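Local coordinates for protein suppressor of RNA silencing p3 (Rice hoja blanca virus, PDB 3AJF) that suppresses RNA-mediated gene silencing in the host, presumably by binding double-stranded RNA, and forms a homodimer, at residues S33-E36 and H37-L40; A59-M62 and L63-R67; L77-L80 and V81-S85. All blocks are in the same frame, centred on the assembly; numbering follows the deposited sequence.

Contact 1: residues S33-E36 and H37-L40; sequences SFDE and HMFL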
loop_
_atom_site.group_PDB
_atom_site.type_symbol
_atom_site.label_atom_id
_atom_site.label_comp_id
_atom_site.label_asym_id
_atom_site.label_seq_id
_atom_site.Cartn_x
_atom_site.Cartn_y
_atom_site.Cartn_z
ATOM N N SER A 33 15.575 2.104 13.419
ATOM C CA SER A 33 15.509 3.557 13.580
ATOM C C SER A 33 14.090 4.104 13.347
ATOM O O SER A 33 13.818 5.297 13.580
ATOM C CB SER A 33 16.573 4.277 12.729
ATOM O OG SER A 33 16.361 4.087 11.334
ATOM N N PHE A 34 13.188 3.229 12.903
ATOM C CA PHE A 34 11.777 3.563 12.806
ATOM C C PHE A 34 11.127 3.379 14.195
ATOM O O PHE A 34 10.554 2.334 14.519
ATOM C CB PHE A 34 11.099 2.723 11.707
ATOM C CG PHE A 34 9.930 3.407 11.062
ATOM C CD1 PHE A 34 9.943 3.704 9.694
ATOM C CD2 PHE A 34 8.829 3.785 11.820
ATOM C CE1 PHE A 34 8.860 4.346 9.097
ATOM C CE2 PHE A 34 7.742 4.431 11.238
ATOM C CZ PHE A 34 7.760 4.706 9.865
ATOM N N ASP A 35 11.256 4.407 15.026
ATOM C CA ASP A 35 10.832 4.331 16.410
ATOM C C ASP A 35 9.335 4.600 16.579
ATOM O O ASP A 35 8.605 4.954 15.630
ATOM C CB ASP A 35 11.667 5.302 17.276
ATOM C CG ASP A 35 11.525 6.764 16.839
ATOM O OD1 ASP A 35 10.492 7.155 16.261
ATOM O OD2 ASP A 35 12.464 7.544 17.082
ATOM N N GLU A 36 8.888 4.439 17.808
ATOM C CA GLU A 36 7.494 4.620 18.165
ATOM C C GLU A 36 6.965 6.002 17.797
ATOM O O GLU A 36 5.824 6.161 17.363
ATOM C CB GLU A 36 7.383 4.448 19.667
ATOM C CG GLU A 36 6.079 3.866 20.086
ATOM C CD GLU A 36 6.051 3.573 21.579
ATOM O OE1 GLU A 36 6.997 2.887 22.076
ATOM O OE2 GLU A 36 5.077 4.038 22.241
ATOM N N HIS A 37 7.788 7.022 18.000
ATOM C CA HIS A 37 7.367 8.367 17.664
ATOM C C HIS A 37 7.137 8.509 16.148
ATOM O O HIS A 37 6.150 9.096 15.715
ATOM C CB HIS A 37 8.369 9.389 18.183
ATOM C CG HIS A 37 8.115 10.770 17.690
ATOM N ND1 HIS A 37 7.186 11.604 18.271
ATOM C CD2 HIS A 37 8.665 11.468 16.667
ATOM C CE1 HIS A 37 7.170 12.758 17.627
ATOM N NE2 HIS A 37 8.053 12.701 16.646
HETATM N N MSE A 38 8.029 7.968 15.332
HETATM C CA MSE A 38 7.825 8.061 13.896
HETATM C C MSE A 38 6.612 7.249 13.470
HETATM O O MSE A 38 5.895 7.633 12.537
HETATM C CB MSE A 38 9.069 7.590 13.151
HETATM C CG MSE A 38 10.282 8.473 13.474
HETATM SE SE MSE A 38 11.870 7.666 12.698
HETATM C CE MSE A 38 10.901 6.955 11.009
ATOM N N PHE A 39 6.390 6.123 14.144
ATOM C CA PHE A 39 5.226 5.270 13.855
ATOM C C PHE A 39 3.946 6.068 14.133
ATOM O O PHE A 39 3.042 6.117 13.282
ATOM C CB PHE A 39 5.251 3.967 14.670
ATOM C CG PHE A 39 4.144 2.998 14.313
ATOM C CD1 PHE A 39 4.268 2.152 13.204
ATOM C CD2 PHE A 39 2.977 2.925 15.089
ATOM C CE1 PHE A 39 3.236 1.249 12.873
ATOM C CE2 PHE A 39 1.947 2.025 14.761
ATOM C CZ PHE A 39 2.071 1.195 13.653
ATOM N N LEU A 40 3.863 6.683 15.318
ATOM C CA LEU A 40 2.670 7.510 15.641
ATOM C C LEU A 40 2.467 8.713 14.692
ATOM O O LEU A 40 1.354 9.004 14.280
ATOM C CB LEU A 40 2.652 7.960 17.107
ATOM C CG LEU A 40 2.631 6.806 18.117
ATOM C CD1 LEU A 40 2.834 7.341 19.544
ATOM C CD2 LEU A 40 1.325 5.971 17.984
#
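Met-38, a selenomethionine, reaches back from the first turn of helix 36-44 to the residues just before it, and its atoms can be followed one by one. CB lies near two oxygens of Asp-35, OD1 and the backbone O. CG comes nearer still, 3.1 Å from Asp-35 OD1, and the two side chains run across each other at about a right angle. Because CG stands beside the backbone N (chi1 -62°), the chain heads toward the N-terminal end of the helix, where SE lies 3.2 Å from Ser-33 O. A bend at chi3 (36°) then turns the methyl inward over the ring of Phe-34. CE sits above the ring centre, 3.5 Å from the plane, in a CH-pi contact; SE is over the same ring but farther off, 5.2 Å from the centroid, so the pair is a Met-aromatic contact made chiefly by the methyl.

Asp-35 is the N-cap. Its OD1 accepts from Met-38 N at 2.8 Å with a nearly straight N-H. This bond satisfies an amide that has no preceding helical turn to supply a carbonyl. Ordinary helical bonding starts at once: Asp-35 O accepts from Phe-39 N at 2.9 Å, and Glu-36 O from Leu-40 N.

Phe-34, the centre of an inverse gamma turn, also brings CE2 within 3.6 Å of Phe-39 N. The buried ring touches Leu-27 of helix 17-30 and Asn-51 and Val-54 of helix 49-64, while Phe-39 meets Phe-23 and Phe-24 edge-to-face, so the capped start of helix 36-44 is held against both neighbouring helices.

Contact 2: residues A59-M62 and L63-R67; sequences AIWM and LSHKR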
loop_
_atom_site.group_PDB
_atom_site.type_symbol
_atom_site.label_atom_id
_atom_site.label_comp_id
_atom_site.label_asym_id
_atom_site.label_seq_id
_atom_site.Cartn_x
_atom_site.Cartn_y
_atom_site.Cartn_z
ATOM N N ALA A 59 3.675 -3.518 6.034
ATOM C CA ALA A 59 2.277 -3.985 6.046
ATOM C C ALA A 59 1.974 -4.916 4.860
ATOM O O ALA A 59 1.304 -5.916 5.020
ATOM C CB ALA A 59 1.316 -2.782 6.096
ATOM N N ILE A 60 2.471 -4.578 3.668
ATOM C CA ILE A 60 2.321 -5.407 2.460
ATOM C C ILE A 60 3.066 -6.755 2.624
ATOM O O ILE A 60 2.541 -7.812 2.268
ATOM C CB ILE A 60 2.773 -4.661 1.189
ATOM C CG1 ILE A 60 1.783 -3.477 0.918
ATOM C CG2 ILE A 60 2.839 -5.635 -0.041
ATOM C CD1 ILE A 60 2.247 -2.457 -0.191
ATOM N N TRP A 61 4.266 -6.709 3.192
ATOM C CA TRP A 61 4.969 -7.955 3.538
ATOM C C TRP A 61 4.135 -8.877 4.449
ATOM O O TRP A 61 4.023 -10.083 4.188
ATOM C CB TRP A 61 6.379 -7.705 4.112
ATOM C CG TRP A 61 6.977 -9.003 4.552
ATOM C CD1 TRP A 61 7.748 -9.864 3.799
ATOM C CD2 TRP A 61 6.824 -9.604 5.826
ATOM N NE1 TRP A 61 8.101 -10.968 4.561
ATOM C CE2 TRP A 61 7.527 -10.839 5.803
ATOM C CE3 TRP A 61 6.178 -9.214 7.009
ATOM C CZ2 TRP A 61 7.586 -11.692 6.912
ATOM C CZ3 TRP A 61 6.245 -10.071 8.129
ATOM C CH2 TRP A 61 6.935 -11.304 8.059
HETATM N N MSE A 62 3.545 -8.316 5.500
HETATM C CA MSE A 62 2.705 -9.073 6.434
HETATM C C MSE A 62 1.514 -9.736 5.732
HETATM O O MSE A 62 1.069 -10.821 6.147
HETATM C CB MSE A 62 2.180 -8.177 7.551
HETATM C CG MSE A 62 3.220 -7.635 8.516
HETATM SE SE MSE A 62 2.610 -6.142 9.652
HETATM C CE MSE A 62 1.233 -6.967 10.849
ATOM N N LEU A 63 0.953 -9.066 4.718
ATOM C CA LEU A 63 -0.192 -9.613 3.980
ATOM C C LEU A 63 0.220 -10.628 2.909
ATOM O O LEU A 63 -0.548 -11.542 2.578
ATOM C CB LEU A 63 -0.989 -8.481 3.319
ATOM C CG LEU A 63 -1.740 -7.566 4.285
ATOM C CD1 LEU A 63 -2.133 -6.206 3.638
ATOM C CD2 LEU A 63 -2.964 -8.333 4.803
ATOM N N SER A 64 1.395 -10.441 2.336
ATOM C CA SER A 64 1.791 -11.224 1.177
ATOM C C SER A 64 2.656 -12.423 1.559
ATOM O O SER A 64 2.718 -13.398 0.805
ATOM C CB SER A 64 2.519 -10.338 0.164
ATOM O OG SER A 64 3.746 -9.827 0.682
ATOM N N HIS A 65 3.344 -12.340 2.701
ATOM C CA HIS A 65 4.359 -13.368 3.039
ATOM C C HIS A 65 4.121 -14.054 4.379
ATOM O O HIS A 65 4.472 -15.218 4.538
ATOM C CB HIS A 65 5.776 -12.796 3.026
ATOM C CG HIS A 65 6.273 -12.442 1.662
ATOM N ND1 HIS A 65 7.076 -13.276 0.919
ATOM C CD2 HIS A 65 6.074 -11.341 0.908
ATOM C CE1 HIS A 65 7.340 -12.710 -0.248
ATOM N NE2 HIS A 65 6.752 -11.529 -0.272
ATOM N N LYS A 66 3.569 -13.329 5.341
ATOM C CA LYS A 66 3.469 -13.824 6.723
ATOM C C LYS A 66 2.361 -14.857 6.832
ATOM O O LYS A 66 1.177 -14.528 6.823
ATOM C CB LYS A 66 3.239 -12.681 7.728
ATOM C CG LYS A 66 3.352 -13.093 9.191
ATOM C CD LYS A 66 3.189 -11.898 10.142
ATOM C CE LYS A 66 2.819 -12.352 11.563
ATOM N NZ LYS A 66 3.944 -13.105 12.170
ATOM N N ARG A 67 2.751 -16.114 6.967
ATOM C CA ARG A 67 1.782 -17.191 7.017
ATOM C C ARG A 67 0.926 -17.250 8.271
ATOM O O ARG A 67 -0.153 -17.852 8.231
ATOM C CB ARG A 67 2.485 -18.535 6.871
ATOM C CG ARG A 67 2.943 -18.836 5.472
ATOM C CD ARG A 67 3.221 -20.317 5.389
ATOM N NE ARG A 67 4.170 -20.637 4.336
ATOM C CZ ARG A 67 4.791 -21.810 4.231
ATOM N NH1 ARG A 67 4.558 -22.768 5.128
ATOM N NH2 ARG A 67 5.644 -22.024 3.234
HETATM O O HOH W 1 -0.303 -12.975 5.394
#
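His-65 sets its CB over the indole of Trp-61 where helix 49-64 ends, a helix C-terminus whose last turn is bound tightly on one side and more exposed on the other. On the tight side Ser-64 OG stands between its own N and carbonyl carbon (chi1 64°), which brings it over Ile-60 O: OG donates at 2.8 Å from above the carbonyl plane, while Ser-64 N reaches the same oxygen at 2.9 Å, so Ile-60 O takes two donors from one residue. Leu-63 lays CG against Ala-59 O, and the Met-62 side chain packs on Leu-22, Phe-23 and Ile-26 of helix 17-30. Ile-60 packs on Ile-60 of the second subunit.

The more exposed side is aromatic, though His-65 also touches Glu-50 of the second subunit. His-65 CB is 3.3 Å from Trp-61 NE1; the imidazole is almost parallel to the five-membered ring (5°) but slid off, with little overlap. Farther along the indole, Lys-66 CB approaches Trp-61 CH2 at 4.0 Å, and NZ forms a salt bridge with Asp-68. As the helix unwinds, Trp-61 O takes His-65 N at 2.8 Å, and a water lies 2.7 Å from Met-62 O and 2.6 Å from Lys-66 O, bridging the two carbonyls.

Contact 3: residues L77-L80 and V81-S85; sequences LTCL and VSTYS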
loop_
_atom_site.group_PDB
_atom_site.type_symbol
_atom_site.label_atom_id
_atom_site.label_comp_id
_atom_site.label_asym_id
_atom_site.label_seq_id
_atom_site.Cartn_x
_atom_site.Cartn_y
_atom_site.Cartn_z
ATOM N N LEU A 77 -5.853 -4.630 8.234
ATOM C CA LEU A 77 -4.509 -4.310 7.804
ATOM C C LEU A 77 -4.526 -3.842 6.350
ATOM O O LEU A 77 -3.822 -2.905 5.983
ATOM C CB LEU A 77 -3.574 -5.508 8.003
ATOM C CG LEU A 77 -2.095 -5.336 7.651
ATOM C CD1 LEU A 77 -1.503 -4.104 8.357
ATOM C CD2 LEU A 77 -1.333 -6.610 8.019
ATOM N N THR A 78 -5.365 -4.474 5.533
ATOM C CA THR A 78 -5.521 -4.056 4.166
ATOM C C THR A 78 -6.120 -2.657 4.122
ATOM O O THR A 78 -5.730 -1.837 3.272
ATOM C CB THR A 78 -6.432 -5.056 3.405
ATOM O OG1 THR A 78 -5.771 -6.327 3.343
ATOM C CG2 THR A 78 -6.716 -4.578 2.005
ATOM N N CYS A 79 -7.067 -2.386 5.015
ATOM C CA CYS A 79 -7.638 -1.039 5.139
ATOM C C CYS A 79 -6.531 -0.011 5.371
ATOM O O CYS A 79 -6.499 1.034 4.710
ATOM C CB CYS A 79 -8.673 -0.934 6.297
ATOM S SG CYS A 79 -9.600 0.645 6.291
ATOM N N LEU A 80 -5.640 -0.305 6.322
ATOM C CA LEU A 80 -4.521 0.593 6.640
ATOM C C LEU A 80 -3.632 0.841 5.402
ATOM O O LEU A 80 -3.272 1.999 5.083
ATOM C CB LEU A 80 -3.691 -0.010 7.784
ATOM C CG LEU A 80 -4.394 -0.129 9.144
ATOM C CD1 LEU A 80 -3.458 -0.783 10.199
ATOM C CD2 LEU A 80 -4.884 1.264 9.598
ATOM N N VAL A 81 -3.311 -0.237 4.679
ATOM C CA VAL A 81 -2.513 -0.097 3.474
ATOM C C VAL A 81 -3.224 0.831 2.483
ATOM O O VAL A 81 -2.628 1.775 1.937
ATOM C CB VAL A 81 -2.157 -1.460 2.803
ATOM C CG1 VAL A 81 -1.561 -1.215 1.404
ATOM C CG2 VAL A 81 -1.163 -2.152 3.600
ATOM N N SER A 82 -4.500 0.533 2.258
ATOM C CA SER A 82 -5.300 1.207 1.271
ATOM C C SER A 82 -5.424 2.689 1.629
ATOM O O SER A 82 -5.227 3.571 0.748
ATOM C CB SER A 82 -6.654 0.487 1.148
ATOM O OG SER A 82 -7.593 1.288 0.496
ATOM N N THR A 83 -5.700 2.981 2.902
ATOM C CA THR A 83 -5.858 4.363 3.350
ATOM C C THR A 83 -4.570 5.180 3.449
ATOM O O THR A 83 -4.559 6.354 3.067
ATOM C CB THR A 83 -6.674 4.505 4.702
ATOM O OG1 THR A 83 -5.910 4.000 5.783
ATOM C CG2 THR A 83 -7.886 3.710 4.659
ATOM N N TYR A 84 -3.481 4.577 3.932
ATOM C CA TYR A 84 -2.268 5.365 4.136
ATOM C C TYR A 84 -1.550 5.601 2.818
ATOM O O TYR A 84 -0.854 6.601 2.667
ATOM C CB TYR A 84 -1.372 4.727 5.196
ATOM C CG TYR A 84 -1.889 5.135 6.555
ATOM C CD1 TYR A 84 -2.770 4.318 7.263
ATOM C CD2 TYR A 84 -1.554 6.382 7.093
ATOM C CE1 TYR A 84 -3.294 4.715 8.493
ATOM C CE2 TYR A 84 -2.093 6.800 8.330
ATOM C CZ TYR A 84 -2.957 5.964 9.007
ATOM O OH TYR A 84 -3.470 6.371 10.215
ATOM N N SER A 85 -1.764 4.707 1.844
ATOM C CA SER A 85 -1.225 4.940 0.493
ATOM C C SER A 85 -1.769 6.226 -0.121
ATOM O O SER A 85 -1.097 6.877 -0.946
ATOM C CB SER A 85 -1.455 3.720 -0.420
ATOM O OG SER A 85 -2.844 3.559 -0.669
#
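Val-81 opens the second half of this stretch of helix 74-85: its N donates to Leu-77 O, and CG2 lies 3.6 Å from that same oxygen. Ser-82 follows, with N bonded to Thr-78 O and CB 3.3 Å from it; OG, anti to the backbone N (chi1 164°), extends to a hydrogen bond with Ser-82 OG of the second subunit. Thr-83 N donates to Cys-79 O at 2.8 Å. Its methyl CG2 comes 3.0 Å from Cys-79 O and also touches Cys-79 SG, beside the disulfide to Cys-10; OG1 is near both Cys-79 O and Leu-80 O, either bond weak and the proton not assigned.

Tyr-84 N binds Leu-80 O at 2.8 Å, and the ring turns its edge to that oxygen, CD1 being 3.2 Å from Leu-80 O in the ring plane. Leu-80 runs alongside, with CD2 4.0 Å from Tyr-84 CE1, and packs on Leu-20 of helix 17-30; Tyr-84, partly exposed, meets Phe-55 edge-to-face and hydrogen-bonds through OH to Ile-43 O. Ser-85 OG bends back to Ser-82 O at 2.8 Å. The chemistry thus divides round the helix: the disulfide ties in the N-terminal segment, while Thr-78, Val-81, Ser-82 and Ser-85 meet the second subunit, consistent with small side chains allowing close approach.

In this helical domain of a longer protein, contacts 2 and 3 are largely buried, and they touch: Ala-59 CB meets Val-81 CG2 at 3.6 Å, and Met-62 CE meets Leu-77 CD2 at 3.8 Å, joining helices 49-64 and 74-85. Both also reach the second subunit. Contact 1, more exposed, lies across the chain's centre from contact 3, about 18 Å between centres, and does not touch the second subunit; it touches helix 49-64, on which contact 2 lies, and both pack on helix 17-30. Place sets the chemistry: a carboxylate caps a helix start in 33-40, a serine hydroxyl and a water serve a helix end in 59-67, and regular helical bonding, a disulfide and an inter-subunit serine pair mark 77-85.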